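Local coordinates for FACT complex subunit SPT16 (Ashbya gossypii, PDB 6A8M), which probably acts with POB3 in the FACT complex as a histone chaperone that destabilises and restores nucleosomes, the present chain being its peptidase-like N-terminal domain, at residues L134-S139 against G163-L168; Q182-V187 against K296-N301; D309-M314 against L404-T409. All blocks are in the same frame, centred on the assembly; numbering follows the deposited sequence.

Interaction 1. Residues L134-S139 against G163-L168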
loop_
_atom_site.group_PDB
_atom_site.type_symbol
_atom_site.label_atom_id
_atom_site.label_comp_id
_atom_site.label_asym_id
_atom_site.label_seq_id
_atom_site.Cartn_x
_atom_site.Cartn_y
_atom_site.Cartn_z
ATOM N N LEU A 134 -16.286 4.292 -11.970
ATOM C CA LEU A 134 -16.044 2.865 -11.850
ATOM C C LEU A 134 -14.572 2.620 -11.550
ATOM O O LEU A 134 -13.715 3.433 -11.896
ATOM C CB LEU A 134 -16.409 2.123 -13.139
ATOM C CG LEU A 134 -17.845 2.231 -13.641
ATOM C CD1 LEU A 134 -17.922 1.554 -14.986
ATOM C CD2 LEU A 134 -18.769 1.562 -12.652
ATOM N N ALA A 135 -14.292 1.486 -10.901
ATOM C CA ALA A 135 -12.923 0.974 -10.783
ATOM C C ALA A 135 -12.664 0.121 -12.023
ATOM O O ALA A 135 -12.900 -1.091 -12.040
ATOM C CB ALA A 135 -12.747 0.205 -9.474
ATOM N N THR A 136 -12.196 0.778 -13.092
ATOM C CA THR A 136 -12.277 0.168 -14.420
ATOM C C THR A 136 -11.284 -0.972 -14.598
ATOM O O THR A 136 -11.513 -1.848 -15.442
ATOM C CB THR A 136 -12.074 1.223 -15.525
ATOM O OG1 THR A 136 -10.815 1.893 -15.360
ATOM C CG2 THR A 136 -13.188 2.267 -15.480
ATOM N N LYS A 137 -10.222 -1.011 -13.800
ATOM C CA LYS A 137 -9.190 -2.028 -13.964
ATOM C C LYS A 137 -9.373 -3.232 -13.052
ATOM O O LYS A 137 -8.622 -4.203 -13.187
ATOM C CB LYS A 137 -7.808 -1.418 -13.727
ATOM C CG LYS A 137 -7.577 -0.152 -14.539
ATOM C CD LYS A 137 -7.797 -0.403 -16.016
ATOM C CE LYS A 137 -7.758 0.898 -16.803
ATOM N NZ LYS A 137 -6.622 1.744 -16.359
ATOM N N ASP A 138 -10.348 -3.206 -12.145
ATOM C CA ASP A 138 -10.518 -4.313 -11.210
ATOM C C ASP A 138 -11.112 -5.542 -11.889
ATOM O O ASP A 138 -11.886 -5.450 -12.847
ATOM C CB ASP A 138 -11.428 -3.913 -10.053
ATOM C CG ASP A 138 -10.781 -2.929 -9.094
ATOM O OD1 ASP A 138 -9.671 -2.419 -9.361
ATOM O OD2 ASP A 138 -11.408 -2.670 -8.051
ATOM N N SER A 139 -10.779 -6.708 -11.352
ATOM C CA SER A 139 -11.303 -7.955 -11.895
ATOM C C SER A 139 -11.614 -8.903 -10.752
ATOM O O SER A 139 -10.763 -9.127 -9.884
ATOM C CB SER A 139 -10.305 -8.599 -12.865
ATOM O OG SER A 139 -10.757 -9.880 -13.277
ATOM N N GLY A 163 -18.534 4.887 -18.637
ATOM C CA GLY A 163 -17.778 4.585 -17.435
ATOM C C GLY A 163 -16.554 5.474 -17.315
ATOM O O GLY A 163 -15.845 5.740 -18.289
ATOM N N VAL A 164 -16.307 5.947 -16.100
ATOM C CA VAL A 164 -15.254 6.916 -15.838
ATOM C C VAL A 164 -14.355 6.324 -14.767
ATOM O O VAL A 164 -14.824 6.045 -13.663
ATOM C CB VAL A 164 -15.831 8.265 -15.386
ATOM C CG1 VAL A 164 -14.733 9.159 -14.872
ATOM C CG2 VAL A 164 -16.608 8.939 -16.544
ATOM N N ASP A 165 -13.075 6.129 -15.076
ATOM C CA ASP A 165 -12.201 5.573 -14.049
ATOM C C ASP A 165 -11.971 6.589 -12.937
ATOM O O ASP A 165 -11.781 7.780 -13.195
ATOM C CB ASP A 165 -10.857 5.148 -14.609
ATOM C CG ASP A 165 -10.055 4.381 -13.587
ATOM O OD1 ASP A 165 -10.328 3.171 -13.409
ATOM O OD2 ASP A 165 -9.198 5.003 -12.931
ATOM N N VAL A 166 -11.981 6.117 -11.690
ATOM C CA VAL A 166 -11.884 7.054 -10.577
ATOM C C VAL A 166 -10.622 6.807 -9.749
ATOM O O VAL A 166 -10.564 7.181 -8.579
ATOM C CB VAL A 166 -13.154 6.996 -9.696
ATOM C CG1 VAL A 166 -14.373 7.423 -10.484
ATOM C CG2 VAL A 166 -13.361 5.582 -9.125
ATOM N N SER A 167 -9.578 6.223 -10.355
ATOM C CA SER A 167 -8.365 5.928 -9.585
ATOM C C SER A 167 -7.753 7.188 -8.983
ATOM O O SER A 167 -7.363 7.196 -7.813
ATOM C CB SER A 167 -7.331 5.212 -10.450
ATOM O OG SER A 167 -7.669 3.846 -10.592
ATOM N N LEU A 168 -7.611 8.255 -9.778
ATOM C CA LEU A 168 -6.972 9.449 -9.233
ATOM C C LEU A 168 -7.809 10.034 -8.112
ATOM O O LEU A 168 -7.274 10.458 -7.078
ATOM C CB LEU A 168 -6.749 10.495 -10.332
ATOM C CG LEU A 168 -6.232 11.874 -9.888
ATOM C CD1 LEU A 168 -4.849 11.779 -9.240
ATOM C CD2 LEU A 168 -6.176 12.853 -11.065
HETATM O O HOH W 1 -6.889 3.078 -13.566
#
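T136 has OG1 between its backbone N and carbonyl carbon (chi1 57°), while D165 has CG anti to its backbone N (chi1 -171°). These torsions turn T136 OG1 and the D165 carboxylate toward each other, and they meet at D165 OD1. T136 N donates to D165 OD1 at 3.1 Å, nearly end-on to the carboxylate C-O bond. T136 OG1 also donates to OD1, but the modelled length is very short and doubtful. S167 N, two residues on, donates to D165 OD2 at 2.9 Å from above the carboxylate plane; this bond closes an Asx turn just ahead of helix 167-174. A water links D165 OD2 to K137 NZ. T136 N, S167 N and the water hold the carboxylate between loop and helix start. L134 N donates to V164 O at 2.8 Å, and V166 N donates to L134 O at 3.2 Å. L134 CD1 packs on G163 CA at 3.9 Å. The type I turn A135-D138 ends at D138, whose carboxylate accepts from K48 N and T49 N. L134 and D165 form a parallel bridge at the ends of strands 131-134 and 162-165, which helix 143-158 joins in a beta-alpha-beta crossover at the edge of the N-terminal lobe sheet.

Interaction 2. Residues Q182-V187 against K296-N301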
loop_
_atom_site.group_PDB
_atom_site.type_symbol
_atom_site.label_atom_id
_atom_site.label_comp_id
_atom_site.label_asym_id
_atom_site.label_seq_id
_atom_site.Cartn_x
_atom_site.Cartn_y
_atom_site.Cartn_z
ATOM N N GLN A 182 -2.879 6.146 11.275
ATOM C CA GLN A 182 -1.473 6.385 11.573
ATOM C C GLN A 182 -0.966 5.387 12.621
ATOM O O GLN A 182 0.162 4.896 12.509
ATOM C CB GLN A 182 -1.267 7.834 12.014
ATOM C CG GLN A 182 -1.516 8.860 10.879
ATOM C CD GLN A 182 -1.076 10.240 11.279
ATOM O OE1 GLN A 182 -0.110 10.397 12.031
ATOM N NE2 GLN A 182 -1.760 11.261 10.760
ATOM N N ALA A 183 -1.817 5.011 13.583
ATOM C CA ALA A 183 -1.423 4.004 14.566
ATOM C C ALA A 183 -1.205 2.652 13.895
ATOM O O ALA A 183 -0.197 1.984 14.145
ATOM C CB ALA A 183 -2.479 3.900 15.671
ATOM N N TYR A 184 -2.114 2.247 13.003
ATOM C CA TYR A 184 -1.912 0.966 12.327
ATOM C C TYR A 184 -0.637 0.978 11.495
ATOM O O TYR A 184 0.061 -0.042 11.407
ATOM C CB TYR A 184 -3.112 0.614 11.455
ATOM C CG TYR A 184 -4.403 0.447 12.232
ATOM C CD1 TYR A 184 -4.413 -0.089 13.529
ATOM C CD2 TYR A 184 -5.615 0.805 11.653
ATOM C CE1 TYR A 184 -5.604 -0.227 14.227
ATOM C CE2 TYR A 184 -6.814 0.647 12.332
ATOM C CZ TYR A 184 -6.801 0.134 13.617
ATOM O OH TYR A 184 -7.998 -0.000 14.290
ATOM N N LEU A 185 -0.329 2.112 10.850
ATOM C CA LEU A 185 0.912 2.215 10.088
ATOM C C LEU A 185 2.139 2.117 10.992
ATOM O O LEU A 185 3.172 1.570 10.576
ATOM C CB LEU A 185 0.949 3.534 9.296
ATOM C CG LEU A 185 -0.006 3.532 8.109
ATOM C CD1 LEU A 185 -0.272 4.980 7.689
ATOM C CD2 LEU A 185 0.583 2.789 6.945
ATOM N N GLN A 186 2.063 2.634 12.223
ATOM C CA GLN A 186 3.205 2.472 13.121
ATOM C C GLN A 186 3.344 1.022 13.578
ATOM O O GLN A 186 4.463 0.510 13.705
ATOM C CB GLN A 186 3.094 3.423 14.322
ATOM C CG GLN A 186 4.258 3.277 15.309
ATOM C CD GLN A 186 5.606 3.717 14.746
ATOM O OE1 GLN A 186 6.028 4.869 14.942
ATOM N NE2 GLN A 186 6.321 2.780 14.094
ATOM N N VAL A 187 2.224 0.344 13.844
ATOM C CA VAL A 187 2.298 -1.067 14.214
ATOM C C VAL A 187 2.920 -1.854 13.075
ATOM O O VAL A 187 3.865 -2.625 13.271
ATOM C CB VAL A 187 0.904 -1.620 14.564
ATOM C CG1 VAL A 187 0.976 -3.127 14.806
ATOM C CG2 VAL A 187 0.334 -0.935 15.818
ATOM N N LYS A 296 -3.721 -4.696 9.969
ATOM C CA LYS A 296 -5.098 -4.283 9.668
ATOM C C LYS A 296 -5.162 -3.561 8.326
ATOM O O LYS A 296 -5.821 -2.524 8.181
ATOM C CB LYS A 296 -5.670 -3.428 10.787
ATOM C CG LYS A 296 -5.884 -4.242 12.053
ATOM C CD LYS A 296 -6.584 -3.431 13.152
ATOM C CE LYS A 296 -8.094 -3.402 12.965
ATOM N NZ LYS A 296 -8.790 -3.087 14.266
ATOM N N ASN A 297 -4.467 -4.135 7.347
ATOM C CA ASN A 297 -4.415 -3.785 5.925
ATOM C C ASN A 297 -3.530 -2.569 5.642
ATOM O O ASN A 297 -3.379 -2.219 4.459
ATOM C CB ASN A 297 -5.806 -3.554 5.312
ATOM C CG ASN A 297 -6.754 -4.737 5.551
ATOM O OD1 ASN A 297 -7.849 -4.583 6.097
ATOM N ND2 ASN A 297 -6.312 -5.916 5.168
ATOM N N TYR A 298 -2.908 -1.945 6.650
ATOM C CA TYR A 298 -2.049 -0.780 6.419
ATOM C C TYR A 298 -0.611 -1.232 6.163
ATOM O O TYR A 298 0.003 -1.859 7.024
ATOM C CB TYR A 298 -2.160 0.202 7.603
ATOM C CG TYR A 298 -3.485 0.886 7.487
ATOM C CD1 TYR A 298 -4.634 0.330 8.075
ATOM C CD2 TYR A 298 -3.624 2.033 6.729
ATOM C CE1 TYR A 298 -5.877 0.929 7.879
ATOM C CE2 TYR A 298 -4.864 2.656 6.578
ATOM C CZ TYR A 298 -5.971 2.083 7.134
ATOM O OH TYR A 298 -7.188 2.677 6.908
ATOM N N CYS A 299 -0.086 -0.895 4.974
ATOM C CA CYS A 299 1.237 -1.313 4.519
ATOM C C CYS A 299 2.358 -0.434 5.055
ATOM O O CYS A 299 2.217 0.786 5.190
ATOM C CB CYS A 299 1.319 -1.278 3.000
ATOM S SG CYS A 299 0.137 -2.362 2.184
ATOM N N SER A 300 3.508 -1.071 5.286
ATOM C CA SER A 300 4.781 -0.413 5.561
ATOM C C SER A 300 5.856 -1.104 4.726
ATOM O O SER A 300 5.633 -2.161 4.116
ATOM C CB SER A 300 5.146 -0.446 7.056
ATOM O OG SER A 300 5.242 -1.789 7.514
ATOM N N ASN A 301 7.033 -0.486 4.686
ATOM C CA ASN A 301 8.117 -0.967 3.837
ATOM C C ASN A 301 9.433 -0.586 4.491
ATOM O O ASN A 301 9.538 0.494 5.079
ATOM C CB ASN A 301 8.056 -0.362 2.421
ATOM C CG ASN A 301 9.020 -1.033 1.485
ATOM O OD1 ASN A 301 9.007 -2.255 1.389
ATOM N ND2 ASN A 301 9.898 -0.250 0.829
#
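Y184 OH is gripped by two groups: K296 NZ donates to it at 3.2 Å, and E247 OE2 is hydrogen-bonded to it. E247 also forms a salt bridge to K296 through OE1, so tyrosine, lysine and glutamate close a small polar cluster. K296 CD lies over one face of the Y184 ring, offset toward the rim, in a CH-pi contact 3.9 Å from the ring centroid. The bend at chi3 (82°) turns CE and NZ along the ring to the hydroxyl. Y298 meets the same tyrosine obliquely, with planes 34° apart and Y298 CD1 3.7 Å from Y184 CB. Its own hydroxyl turns to E181 of the helix. K296 and N297, both with left-handed backbone conformations, make the turn between antiparallel strands 285-295 and 298-308. These strands belong to the M24 peptidase-like domain, whose family has the pita-bread fold, and helix 179-208 packs against the turn. The next residue after Y184, L185, crosses Y298 at about a right angle, with L185 CD2 3.8 Å from Y298 CB. The same methyl lies 3.1 Å from C299 O, a buried carbonyl with no hydrogen-bond partner in the model. Beyond it, S300 OG is hydrogen-bonded to S188 OG and S192 OG on the helix.

Interaction 3. Residues D309-M314 against L404-T409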
loop_
_atom_site.group_PDB
_atom_site.type_symbol
_atom_site.label_atom_id
_atom_site.label_comp_id
_atom_site.label_asym_id
_atom_site.label_seq_id
_atom_site.Cartn_x
_atom_site.Cartn_y
_atom_site.Cartn_z
ATOM N N ASP A 309 32.565 -7.269 3.806
ATOM C CA ASP A 309 33.911 -6.892 3.400
ATOM C C ASP A 309 33.873 -5.876 2.254
ATOM O O ASP A 309 34.515 -6.077 1.219
ATOM C CB ASP A 309 34.706 -8.127 2.997
ATOM C CG ASP A 309 35.008 -9.030 4.173
ATOM O OD1 ASP A 309 35.474 -8.505 5.198
ATOM O OD2 ASP A 309 34.782 -10.256 4.080
ATOM N N PRO A 310 33.119 -4.793 2.403
ATOM C CA PRO A 310 32.919 -3.864 1.282
ATOM C C PRO A 310 34.206 -3.158 0.869
ATOM O O PRO A 310 35.094 -2.908 1.686
ATOM C CB PRO A 310 31.914 -2.855 1.849
ATOM C CG PRO A 310 32.233 -2.845 3.313
ATOM C CD PRO A 310 32.496 -4.288 3.642
ATOM N N SER A 311 34.278 -2.807 -0.415
ATOM C CA SER A 311 35.347 -1.930 -0.885
ATOM C C SER A 311 35.128 -0.495 -0.403
ATOM O O SER A 311 34.042 -0.122 0.043
ATOM C CB SER A 311 35.397 -1.917 -2.402
ATOM O OG SER A 311 34.300 -1.153 -2.872
ATOM N N ASP A 312 36.179 0.331 -0.522
ATOM C CA ASP A 312 36.062 1.727 -0.101
ATOM C C ASP A 312 35.016 2.470 -0.920
ATOM O O ASP A 312 34.314 3.344 -0.395
ATOM C CB ASP A 312 37.408 2.450 -0.209
ATOM C CG ASP A 312 38.419 1.970 0.812
ATOM O OD1 ASP A 312 38.006 1.434 1.866
ATOM O OD2 ASP A 312 39.631 2.154 0.564
ATOM N N GLU A 313 34.902 2.161 -2.218
ATOM C CA GLU A 313 33.867 2.844 -2.989
ATOM C C GLU A 313 32.474 2.436 -2.526
ATOM O O GLU A 313 31.556 3.268 -2.509
ATOM C CB GLU A 313 34.053 2.578 -4.484
ATOM C CG GLU A 313 35.296 3.262 -5.051
ATOM C CD GLU A 313 35.607 2.858 -6.472
ATOM O OE1 GLU A 313 34.780 2.144 -7.082
ATOM O OE2 GLU A 313 36.690 3.257 -6.969
ATOM N N MET A 314 32.299 1.176 -2.118
ATOM C CA MET A 314 31.000 0.757 -1.606
ATOM C C MET A 314 30.649 1.489 -0.320
ATOM O O MET A 314 29.514 1.960 -0.161
ATOM C CB MET A 314 30.979 -0.751 -1.377
ATOM C CG MET A 314 31.070 -1.546 -2.639
ATOM S SD MET A 314 31.262 -3.287 -2.273
ATOM C CE MET A 314 31.780 -3.880 -3.877
ATOM N N LEU A 404 26.331 -0.574 -10.660
ATOM C CA LEU A 404 27.600 -0.030 -10.214
ATOM C C LEU A 404 28.658 -1.122 -10.250
ATOM O O LEU A 404 28.350 -2.309 -10.131
ATOM C CB LEU A 404 27.474 0.528 -8.795
ATOM C CG LEU A 404 26.333 1.534 -8.650
ATOM C CD1 LEU A 404 26.248 2.022 -7.217
ATOM C CD2 LEU A 404 26.597 2.685 -9.629
ATOM N N LYS A 405 29.916 -0.709 -10.411
ATOM C CA LYS A 405 31.046 -1.616 -10.300
ATOM C C LYS A 405 32.160 -0.932 -9.530
ATOM O O LYS A 405 32.412 0.259 -9.719
ATOM C CB LYS A 405 31.580 -2.044 -11.672
ATOM C CG LYS A 405 30.610 -2.868 -12.507
ATOM C CD LYS A 405 31.332 -3.529 -13.690
ATOM C CE LYS A 405 30.346 -3.941 -14.781
ATOM N NZ LYS A 405 29.257 -4.812 -14.252
ATOM N N ASP A 406 32.824 -1.678 -8.662
ATOM C CA ASP A 406 34.037 -1.145 -8.055
ATOM C C ASP A 406 35.068 -0.842 -9.138
ATOM O O ASP A 406 35.292 -1.649 -10.042
ATOM C CB ASP A 406 34.611 -2.136 -7.048
ATOM C CG ASP A 406 35.784 -1.562 -6.309
ATOM O OD1 ASP A 406 35.555 -0.903 -5.276
ATOM O OD2 ASP A 406 36.927 -1.716 -6.786
ATOM N N SER A 407 35.676 0.345 -9.074
ATOM C CA SER A 407 36.547 0.768 -10.166
ATOM C C SER A 407 37.825 -0.056 -10.277
ATOM O O SER A 407 38.443 -0.075 -11.352
ATOM C CB SER A 407 36.907 2.242 -10.000
ATOM O OG SER A 407 37.864 2.402 -8.974
ATOM N N LYS A 408 38.244 -0.727 -9.207
ATOM C CA LYS A 408 39.491 -1.484 -9.236
ATOM C C LYS A 408 39.283 -2.988 -9.367
ATOM O O LYS A 408 40.002 -3.642 -10.134
ATOM C CB LYS A 408 40.313 -1.188 -7.979
ATOM C CG LYS A 408 40.713 0.274 -7.856
ATOM C CD LYS A 408 41.382 0.792 -9.142
ATOM C CE LYS A 408 41.812 2.244 -8.979
ATOM N NZ LYS A 408 40.655 3.092 -8.583
ATOM N N THR A 409 38.313 -3.555 -8.646
ATOM C CA THR A 409 38.047 -4.984 -8.739
ATOM C C THR A 409 37.016 -5.331 -9.803
ATOM O O THR A 409 36.892 -6.506 -10.151
ATOM C CB THR A 409 37.535 -5.525 -7.405
ATOM O OG1 THR A 409 36.225 -5.000 -7.178
ATOM C CG2 THR A 409 38.455 -5.113 -6.250
HETATM O O HOH W 2 37.039 0.879 -3.733
HETATM O O HOH W 3 32.120 2.228 -7.521
#
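E313 lays its carboxylate over that of D406, the two planes stacked 24° apart. E313 OE1 and D406 OD1 are only 3.6 Å from each other, so the charges would repel if both groups were ionised; the donors around them probably offset this. S407 N donates to E313 OE1 at 2.8 Å, from the syn side and somewhat out of the carboxylate plane. S407 OG donates to E313 OE2, though its modelled length is too short to trust. K408 NZ donates to S407 OG at 2.9 Å and stays 4.3 Å from E313 OE2, beyond a salt bridge. A water joins E313 OE1 to K405 O. D406 is held on both oxygens. A chi1 of -174° swings its carboxylate between helix start and loop, and the rotation of the group gives OD1 to the helix and OD2 to the loop. S311 OG donates to D406 OD1 at 2.7 Å, on the anti side but tilted out of the carboxylate plane. A second water bridges D406 OD1 and E313 N. D406 OD2 accepts from T409 N at 3.0 Å through its anti lone pair, and K408 N reaches it from above the plane, in an Asx motif. S311 is the N-cap of helix 312-332. Its OG accepts from M314 N at 3.2 Å, while S311 N makes a weak bond to M314 SD, giving a capping box. By taking the S311 hydroxyl proton, D406 probably orients OG to accept from M314 N. The D406 loop links antiparallel strands 394-405 and 412-424, and helix 312-332 begins beside it, with M314 packed on Y413 of the second strand.

How the interactions relate
The three contacts follow one another along the chain, each closing before the next opens. Interaction 1 lies in the N-terminal lobe, and interaction 3 belongs to the M24 peptidase-like part, on the opposite side of the chain's centre; their centres are about 47 Å apart. Interaction 2 is the buried one, with its centre about 25 Å from that of interaction 1 and about 37 Å from that of interaction 3. Helix 167-174, which starts in interaction 1, is followed by helix 179-208 of interaction 2. Strand 298-308 then runs from interaction 2 toward helix 312-332. Interaction 2 thus lies near the middle of the chain, where the helix that follows the lobe packs on the peptidase-like domain, while interactions 1 and 3 shape surface loops of the two parts.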